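Alanine racemase (Enterococcus faecalis, PDB 3E6E) belongs to the alanine racemase family, pairing an N-terminal TIM-type barrel with a C-terminal beta domain in each subunit of a dimer. Local coordinates at residues 35-40 with 225-230; 210-215 with 229-234. The protein carries 1 engineered substitution. All blocks are in the same frame, centred on the assembly; numbering follows the deposited sequence.

Contact 1 (35-40 with 225-230). With DCS (D-[3-hydroxy-2-methyl-5-phosphonooxymethyl-pyridin-4-ylmethyl]-N,O-cycloserylamide), chain D.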
ATOM      1  N   LEU A  35      28.015   1.991 -10.671  1.00 25.97           N
ATOM      2  CA  LEU A  35      26.923   1.898  -9.725  1.00 24.74           C
ATOM      3  C   LEU A  35      25.606   2.189 -10.401  1.00 24.15           C
ATOM      4  O   LEU A  35      25.390   3.277 -10.935  1.00 25.05           O
ATOM      5  CB  LEU A  35      27.136   2.883  -8.573  1.00 25.20           C
ATOM      6  CG  LEU A  35      26.117   2.876  -7.428  1.00 26.10           C
ATOM      7  CD1 LEU A  35      24.749   3.327  -7.906  1.00 26.91           C
ATOM      8  CD2 LEU A  35      26.026   1.483  -6.871  1.00 29.12           C
ATOM      9  N   PHE A  36      24.730   1.198 -10.403  1.00 22.10           N
ATOM     10  CA  PHE A  36      23.423   1.393 -10.975  1.00 22.22           C
ATOM     11  C   PHE A  36      22.504   1.493  -9.778  1.00 22.46           C
ATOM     12  O   PHE A  36      22.649   0.742  -8.803  1.00 22.49           O
ATOM     13  CB  PHE A  36      23.033   0.220 -11.882  1.00 22.58           C
ATOM     14  CG  PHE A  36      23.333   0.453 -13.340  1.00 22.46           C
ATOM     15  CD1 PHE A  36      24.563   0.970 -13.740  1.00 22.47           C
ATOM     16  CD2 PHE A  36      22.396   0.140 -14.316  1.00 23.52           C
ATOM     17  CE1 PHE A  36      24.853   1.172 -15.084  1.00 22.45           C
ATOM     18  CE2 PHE A  36      22.680   0.338 -15.669  1.00 22.15           C
ATOM     19  CZ  PHE A  36      23.911   0.856 -16.049  1.00 22.20           C
ATOM     20  N   ALA A  37      21.579   2.445  -9.843  1.00 22.07           N
ATOM     21  CA  ALA A  37      20.624   2.664  -8.769  1.00 21.22           C
ATOM     22  C   ALA A  37      19.254   2.109  -9.133  1.00 20.46           C
ATOM     23  O   ALA A  37      18.603   2.585 -10.061  1.00 19.36           O
ATOM     24  CB  ALA A  37      20.523   4.156  -8.462  1.00 21.55           C
ATOM     25  N   VAL A  38      18.828   1.081  -8.411  1.00 20.87           N
ATOM     26  CA  VAL A  38      17.519   0.488  -8.656  1.00 20.57           C
ATOM     27  C   VAL A  38      16.518   1.347  -7.893  1.00 19.99           C
ATOM     28  O   VAL A  38      16.636   1.509  -6.676  1.00 19.38           O
ATOM     29  CB  VAL A  38      17.480  -0.981  -8.174  1.00 19.79           C
ATOM     30  CG1 VAL A  38      18.347  -1.149  -6.963  1.00 20.74           C
ATOM     31  CG2 VAL A  38      16.062  -1.395  -7.866  1.00 20.07           C
ATOM     32  N   VAL A  39      15.560   1.918  -8.622  1.00 18.73           N
ATOM     33  CA  VAL A  39      14.546   2.791  -8.037  1.00 16.98           C
ATOM     34  C   VAL A  39      13.117   2.367  -8.351  1.00 17.26           C
ATOM     35  O   VAL A  39      12.246   3.218  -8.563  1.00 18.34           O
ATOM     36  CB  VAL A  39      14.712   4.249  -8.517  1.00 15.96           C
ATOM     37  CG1 VAL A  39      16.074   4.792  -8.105  1.00 15.40           C
ATOM     38  CG2 VAL A  39      14.523   4.317 -10.027  1.00 15.70           C
ATOM     39  N   LYS A  40      12.871   1.063  -8.388  1.00 17.07           N
ATOM     40  CA  LYS A  40      11.528   0.557  -8.666  1.00 16.97           C
ATOM     41  C   LYS A  40      10.605   0.773  -7.479  1.00 17.24           C
ATOM     42  O   LYS A  40      11.029   1.289  -6.438  1.00 16.15           O
ATOM     43  CB  LYS A  40      11.569  -0.939  -8.999  1.00 18.94           C
ATOM     44  CG  LYS A  40      12.270  -1.830  -7.979  1.00 16.68           C
ATOM     45  CD  LYS A  40      12.260  -3.250  -8.508  1.00 19.09           C
ATOM     46  CE  LYS A  40      13.080  -4.204  -7.667  1.00 18.95           C
ATOM     47  NZ  LYS A  40      12.380  -4.638  -6.449  1.00 19.79           N
ATOM     48  N   VAL A 225      18.341  -0.965  -1.540  1.00 23.63           N
ATOM     49  CA  VAL A 225      17.993  -0.546  -0.182  1.00 22.89           C
ATOM     50  C   VAL A 225      19.007   0.269   0.589  1.00 22.89           C
ATOM     51  O   VAL A 225      18.630   1.152   1.370  1.00 23.91           O
ATOM     52  CB  VAL A 225      17.631  -1.747   0.694  1.00 21.21           C
ATOM     53  CG1 VAL A 225      16.377  -2.352   0.195  1.00 19.99           C
ATOM     54  CG2 VAL A 225      18.753  -2.742   0.694  1.00 21.05           C
ATOM     55  N   ALA A 226      20.282  -0.026   0.396  1.00 20.75           N
ATOM     56  CA  ALA A 226      21.289   0.710   1.120  1.00 20.27           C
ATOM     57  C   ALA A 226      21.339   2.171   0.694  1.00 20.80           C
ATOM     58  O   ALA A 226      21.692   3.032   1.495  1.00 19.99           O
ATOM     59  CB  ALA A 226      22.636   0.064   0.941  1.00 20.01           C
ATOM     60  N   MET A 227      20.979   2.480  -0.547  1.00 22.25           N
ATOM     61  CA  MET A 227      21.048   3.884  -0.949  1.00 24.27           C
ATOM     62  C   MET A 227      19.941   4.701  -0.290  1.00 24.44           C
ATOM     63  O   MET A 227      19.857   5.917  -0.465  1.00 24.10           O
ATOM     64  CB  MET A 227      21.034   4.043  -2.484  1.00 23.30           C
ATOM     65  CG  MET A 227      19.757   3.726  -3.207  1.00 23.06           C
ATOM     66  SD  MET A 227      20.051   3.895  -5.018  1.00 25.97           S
ATOM     67  CE  MET A 227      18.341   3.759  -5.655  1.00 21.55           C
ATOM     68  N   TYR A 228      19.109   4.014   0.489  1.00 24.74           N
ATOM     69  CA  TYR A 228      18.015   4.644   1.216  1.00 23.42           C
ATOM     70  C   TYR A 228      18.337   4.638   2.715  1.00 22.74           C
ATOM     71  O   TYR A 228      17.534   5.075   3.535  1.00 23.93           O
ATOM     72  CB  TYR A 228      16.713   3.896   0.949  1.00 23.15           C
ATOM     73  CG  TYR A 228      16.341   3.807  -0.518  1.00 23.32           C
ATOM     74  CD1 TYR A 228      15.861   4.917  -1.213  1.00 21.72           C
ATOM     75  CD2 TYR A 228      16.470   2.603  -1.215  1.00 25.00           C
ATOM     76  CE1 TYR A 228      15.519   4.829  -2.566  1.00 22.51           C
ATOM     77  CE2 TYR A 228      16.132   2.502  -2.570  1.00 24.79           C
ATOM     78  CZ  TYR A 228      15.658   3.615  -3.240  1.00 23.51           C
ATOM     79  OH  TYR A 228      15.318   3.497  -4.575  1.00 21.82           O
ATOM     80  N   GLY A 229      19.522   4.137   3.053  1.00 21.94           N
ATOM     81  CA  GLY A 229      19.973   4.090   4.433  1.00 21.69           C
ATOM     82  C   GLY A 229      19.451   2.953   5.297  1.00 22.80           C
ATOM     83  O   GLY A 229      19.415   3.073   6.528  1.00 24.78           O
ATOM     84  N   LEU A 230      19.059   1.844   4.680  1.00 20.88           N
ATOM     85  CA  LEU A 230      18.526   0.737   5.452  1.00 19.88           C
ATOM     86  C   LEU A 230      19.378  -0.509   5.370  1.00 20.38           C
ATOM     87  O   LEU A 230      19.695  -0.990   4.279  1.00 22.62           O
ATOM     88  CB  LEU A 230      17.106   0.438   4.988  1.00 18.59           C
ATOM     89  CG  LEU A 230      16.217   1.686   5.021  1.00 17.20           C
ATOM     90  CD1 LEU A 230      14.874   1.382   4.414  1.00 15.74           C
ATOM     91  CD2 LEU A 230      16.082   2.174   6.456  1.00 16.15           C
TER
HETATM   92  N1  DCS D 372      18.938  -6.677  -8.621  1.00 29.63           N
HETATM   93  C2  DCS D 372      17.744  -7.430  -8.873  1.00 29.64           C
HETATM   94  C2A DCS D 372      17.661  -8.400 -10.036  1.00 31.69           C
HETATM   95  C3  DCS D 372      16.665  -7.238  -8.004  1.00 29.97           C
HETATM   96  O3  DCS D 372      15.502  -7.905  -8.173  1.00 30.58           O
HETATM   97  C4  DCS D 372      16.808  -6.296  -6.905  1.00 30.89           C
HETATM   98  C4A DCS D 372      15.648  -6.084  -5.951  1.00 34.27           C
HETATM   99  C5  DCS D 372      18.074  -5.580  -6.737  1.00 28.15           C
HETATM  100  C6  DCS D 372      19.095  -5.788  -7.595  1.00 28.49           C
HETATM  101  C5A DCS D 372      18.321  -4.589  -5.626  1.00 26.89           C
HETATM  102  O4P DCS D 372      18.326  -5.293  -4.381  1.00 27.14           O
HETATM  103  P   DCS D 372      18.553  -4.633  -2.950  1.00 25.04           P
HETATM  104  O1P DCS D 372      19.879  -4.047  -2.970  1.00 26.02           O
HETATM  105  O2P DCS D 372      17.513  -3.635  -2.720  1.00 24.66           O
HETATM  106  O3P DCS D 372      18.481  -5.701  -1.958  1.00 25.99           O
HETATM  107  N   DCS D 372      15.255  -7.398  -5.301  1.00 37.03           N
HETATM  108  CA  DCS D 372      14.203  -7.458  -4.376  1.00 37.37           C
HETATM  109  C   DCS D 372      12.898  -7.973  -4.637  1.00 38.21           C
HETATM  110  O   DCS D 372      12.454  -8.456  -5.833  1.00 39.09           O
HETATM  111  ND  DCS D 372      12.196  -7.907  -3.532  1.00 37.84           N
HETATM  112  OG  DCS D 372      12.985  -7.361  -2.541  1.00 37.75           O
HETATM  113  CB  DCS D 372      14.201  -7.088  -3.060  1.00 38.26           C
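One carbonyl oxygen, V38 O, receives two quite different visitors from 225-230: the CE methyl of M227, only 3.0 Å from it, and the Y228 hydroxyl. This is the seam of the TIM-type barrel, where the first strand, 34-38, lies next to the last, 220-223, and the turn of 3-10 helix after the last strand folds back over the C-terminal end of the first. The Y228 hydroxyl donates to the oxygen, with OH 3.2 Å from V38 O. It sits in the carbonyl plane on a lone pair, at a C=O...donor angle of 134°. Where strand 34-38 ends, this peptide oxygen is thus satisfied by a side chain. The CG of M227 lies between the backbone N and the carbonyl carbon (chi1 70°), and beyond that the chain runs straight out to the strand. The sulfur rests on the methyl of A37, SD to CB 3.5 Å, and the terminal CE reaches V39 CG1, with the two side chains crossing at about a right angle. On its way, M227 CG passes over the rim of one face of the Y228 ring. Y44 and H46 also stack on that ring, which should help hold the hydroxyl in place.

The two segments share the DCS site as well. From the strand side, V38 CG1 packs against DCS C5A at 3.7 Å. The K40 chain bends at its last torsion, and NZ forms a salt bridge with D315 of the second subunit while staying 3.6 Å from DCS C4A. R222 and S207 also bind DCS, and V225 N donates to the phosphate oxygen DCS O2P at 3.0 Å, along a nearly straight N-H...O of 164°.

Contact 2 (210-215 with 229-234)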
ATOM      1  N   ALA A 210      27.326  -6.234  -2.097  1.00 19.93           N
ATOM      2  CA  ALA A 210      28.283  -5.132  -2.171  1.00 21.25           C
ATOM      3  C   ALA A 210      28.880  -4.789  -0.816  1.00 22.46           C
ATOM      4  O   ALA A 210      30.080  -4.551  -0.688  1.00 22.78           O
ATOM      5  CB  ALA A 210      27.615  -3.897  -2.764  1.00 21.83           C
ATOM      6  N   LEU A 211      28.036  -4.755   0.204  1.00 23.64           N
ATOM      7  CA  LEU A 211      28.508  -4.435   1.532  1.00 23.27           C
ATOM      8  C   LEU A 211      29.398  -5.529   2.107  1.00 23.41           C
ATOM      9  O   LEU A 211      30.564  -5.284   2.424  1.00 23.91           O
ATOM     10  CB  LEU A 211      27.311  -4.187   2.450  1.00 24.23           C
ATOM     11  CG  LEU A 211      26.475  -2.945   2.103  1.00 23.81           C
ATOM     12  CD1 LEU A 211      25.208  -2.946   2.910  1.00 22.68           C
ATOM     13  CD2 LEU A 211      27.281  -1.679   2.374  1.00 22.36           C
ATOM     14  N   TRP A 212      28.866  -6.743   2.201  1.00 23.58           N
ATOM     15  CA  TRP A 212      29.598  -7.866   2.802  1.00 22.96           C
ATOM     16  C   TRP A 212      30.421  -8.818   1.922  1.00 21.45           C
ATOM     17  O   TRP A 212      31.207  -9.609   2.440  1.00 21.61           O
ATOM     18  CB  TRP A 212      28.616  -8.676   3.652  1.00 23.87           C
ATOM     19  CG  TRP A 212      27.955  -7.831   4.704  1.00 25.84           C
ATOM     20  CD1 TRP A 212      28.545  -7.285   5.810  1.00 27.40           C
ATOM     21  CD2 TRP A 212      26.600  -7.371   4.707  1.00 26.53           C
ATOM     22  NE1 TRP A 212      27.636  -6.508   6.502  1.00 28.17           N
ATOM     23  CE2 TRP A 212      26.436  -6.545   5.845  1.00 27.07           C
ATOM     24  CE3 TRP A 212      25.508  -7.573   3.857  1.00 27.88           C
ATOM     25  CZ2 TRP A 212      25.227  -5.927   6.153  1.00 26.77           C
ATOM     26  CZ3 TRP A 212      24.297  -6.951   4.164  1.00 28.39           C
ATOM     27  CH2 TRP A 212      24.172  -6.141   5.304  1.00 27.63           C
ATOM     28  N   HIS A 213      30.250  -8.754   0.607  1.00 20.56           N
ATOM     29  CA  HIS A 213      31.002  -9.616  -0.310  1.00 18.52           C
ATOM     30  C   HIS A 213      31.613  -8.746  -1.407  1.00 17.73           C
ATOM     31  O   HIS A 213      31.469  -9.025  -2.595  1.00 15.85           O
ATOM     32  CB  HIS A 213      30.066 -10.640  -0.948  1.00 18.00           C
ATOM     33  CG  HIS A 213      29.535 -11.660   0.003  1.00 15.84           C
ATOM     34  ND1 HIS A 213      28.199 -11.750   0.323  1.00 17.16           N
ATOM     35  CD2 HIS A 213      30.146 -12.676   0.654  1.00 17.29           C
ATOM     36  CE1 HIS A 213      28.007 -12.783   1.125  1.00 17.54           C
ATOM     37  NE2 HIS A 213      29.175 -13.362   1.341  1.00 16.84           N
ATOM     38  N   PRO A 214      32.321  -7.682  -1.015  1.00 18.75           N
ATOM     39  CA  PRO A 214      32.950  -6.750  -1.951  1.00 19.98           C
ATOM     40  C   PRO A 214      33.941  -7.330  -2.958  1.00 21.11           C
ATOM     41  O   PRO A 214      34.272  -6.663  -3.936  1.00 21.09           O
ATOM     42  CB  PRO A 214      33.595  -5.726  -1.018  1.00 19.86           C
ATOM     43  CG  PRO A 214      34.030  -6.572   0.121  1.00 18.52           C
ATOM     44  CD  PRO A 214      32.815  -7.444   0.352  1.00 18.64           C
ATOM     45  N   ASP A 215      34.409  -8.558  -2.730  1.00 23.02           N
ATOM     46  CA  ASP A 215      35.373  -9.177  -3.645  1.00 24.28           C
ATOM     47  C   ASP A 215      34.771 -10.032  -4.794  1.00 24.81           C
ATOM     48  O   ASP A 215      35.477 -10.378  -5.744  1.00 24.88           O
ATOM     49  CB  ASP A 215      36.404 -10.001  -2.851  1.00 23.07           C
ATOM     50  CG  ASP A 215      37.329  -9.129  -1.999  1.00 24.15           C
ATOM     51  OD1 ASP A 215      37.796  -8.078  -2.489  1.00 23.37           O
ATOM     52  OD2 ASP A 215      37.613  -9.499  -0.837  1.00 25.46           O
ATOM     53  N   GLY A 229      19.522   4.137   3.053  1.00 21.94           N
ATOM     54  CA  GLY A 229      19.973   4.090   4.433  1.00 21.69           C
ATOM     55  C   GLY A 229      19.451   2.953   5.297  1.00 22.80           C
ATOM     56  O   GLY A 229      19.415   3.073   6.528  1.00 24.78           O
ATOM     57  N   LEU A 230      19.059   1.844   4.680  1.00 20.88           N
ATOM     58  CA  LEU A 230      18.526   0.737   5.452  1.00 19.88           C
ATOM     59  C   LEU A 230      19.378  -0.509   5.370  1.00 20.38           C
ATOM     60  O   LEU A 230      19.695  -0.990   4.279  1.00 22.62           O
ATOM     61  CB  LEU A 230      17.106   0.438   4.988  1.00 18.59           C
ATOM     62  CG  LEU A 230      16.217   1.686   5.021  1.00 17.20           C
ATOM     63  CD1 LEU A 230      14.874   1.382   4.414  1.00 15.74           C
ATOM     64  CD2 LEU A 230      16.082   2.174   6.456  1.00 16.15           C
ATOM     65  N   ASN A 231      19.747  -1.026   6.538  1.00 19.64           N
ATOM     66  CA  ASN A 231      20.576  -2.219   6.634  1.00 17.91           C
ATOM     67  C   ASN A 231      19.946  -3.334   5.824  1.00 17.61           C
ATOM     68  O   ASN A 231      18.960  -3.922   6.238  1.00 17.49           O
ATOM     69  CB  ASN A 231      20.698  -2.654   8.080  1.00 16.07           C
ATOM     70  CG  ASN A 231      21.594  -3.839   8.238  1.00 18.86           C
ATOM     71  OD1 ASN A 231      21.487  -4.818   7.493  1.00 20.85           O
ATOM     72  ND2 ASN A 231      22.490  -3.775   9.213  1.00 18.18           N
ATOM     73  N   PRO A 232      20.527  -3.648   4.661  1.00 17.70           N
ATOM     74  CA  PRO A 232      19.987  -4.701   3.802  1.00 17.27           C
ATOM     75  C   PRO A 232      19.837  -6.075   4.428  1.00 17.12           C
ATOM     76  O   PRO A 232      19.458  -7.014   3.744  1.00 17.88           O
ATOM     77  CB  PRO A 232      20.940  -4.695   2.607  1.00 17.46           C
ATOM     78  CG  PRO A 232      22.231  -4.286   3.211  1.00 18.83           C
ATOM     79  CD  PRO A 232      21.834  -3.175   4.164  1.00 17.77           C
ATOM     80  N   SER A 233      20.130  -6.209   5.717  1.00 17.49           N
ATOM     81  CA  SER A 233      19.974  -7.505   6.367  1.00 17.84           C
ATOM     82  C   SER A 233      19.153  -7.390   7.644  1.00 19.56           C
ATOM     83  O   SER A 233      19.179  -8.286   8.496  1.00 20.62           O
ATOM     84  CB  SER A 233      21.332  -8.113   6.705  1.00 16.80           C
ATOM     85  OG  SER A 233      21.840  -7.614   7.926  1.00 18.16           O
ATOM     86  N   GLY A 234      18.424  -6.289   7.773  1.00 19.83           N
ATOM     87  CA  GLY A 234      17.619  -6.080   8.957  1.00 21.19           C
ATOM     88  C   GLY A 234      18.502  -5.679  10.121  1.00 22.87           C
ATOM     89  O   GLY A 234      18.726  -4.488  10.349  1.00 23.05           O
TER
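The six-membered end of the W212 indole pushes into the turn 231-233, and its edge is met near the ring plane by the amide oxygen of N231, CH2 to OD1 3.7 Å. The amide plane is turned 32° from that of the indole. On one face lies a neighbour from the same helix end, L211, whose CB sits over the ring centre. P232 and S233 come in obliquely at the same corner of the ring: P232 CG is 3.4 Å from W212 CH2, and S233 CB is 3.7 Å from that atom.

P232 is the piece that both helix residues share. Its CG also meets L211 CD1 at 3.3 Å, so the proline ring is touched by an aliphatic branch and an aromatic corner together. L211 and W212 are the last two helical residues of 207-212, and both point toward the turn.

The turn itself is built around N231. With CG anti to the backbone N (chi1 -177°), OD1 swings round to accept from the S233 hydroxyl, OG to OD1 2.9 Å, the donor tilted 25° from the carbonyl plane. The geometry also fits an Asx turn, though the placement of S233 N in the model is doubtful. N231 ND2 bonds to L237 O and W212 NE1 to A238 O, so the loop beyond takes up the polar ends.

Across the interface the contact is mostly apolar; the oxygens N231 OD1 and S233 OG approach the indole, and OD1, near the ring plane, faces its weakly positive C-H rim, probably a mildly favourable arrangement.

Overall arrangement
After strand 10-12 and helix 15-28 the chain reaches 35-40 at the end of the first barrel strand, then runs through the remaining barrel elements up to strand 220-223, 184 residues in all, before 225-230 returns to close contact 1 across the seam. Contact 2 begins inside that long loop, at the end of helix 207-212, and spans just 13 residues, strand 220-223 among them. It ends on 229-234, overlapping the tail of 225-230 at G229 and L230 and running slightly past it, so the two loops cross. Their centres are 11 Å apart, and V225 CG2 touches P232 CB at 3.5 Å, joining barrel seam, helix end and the following loop.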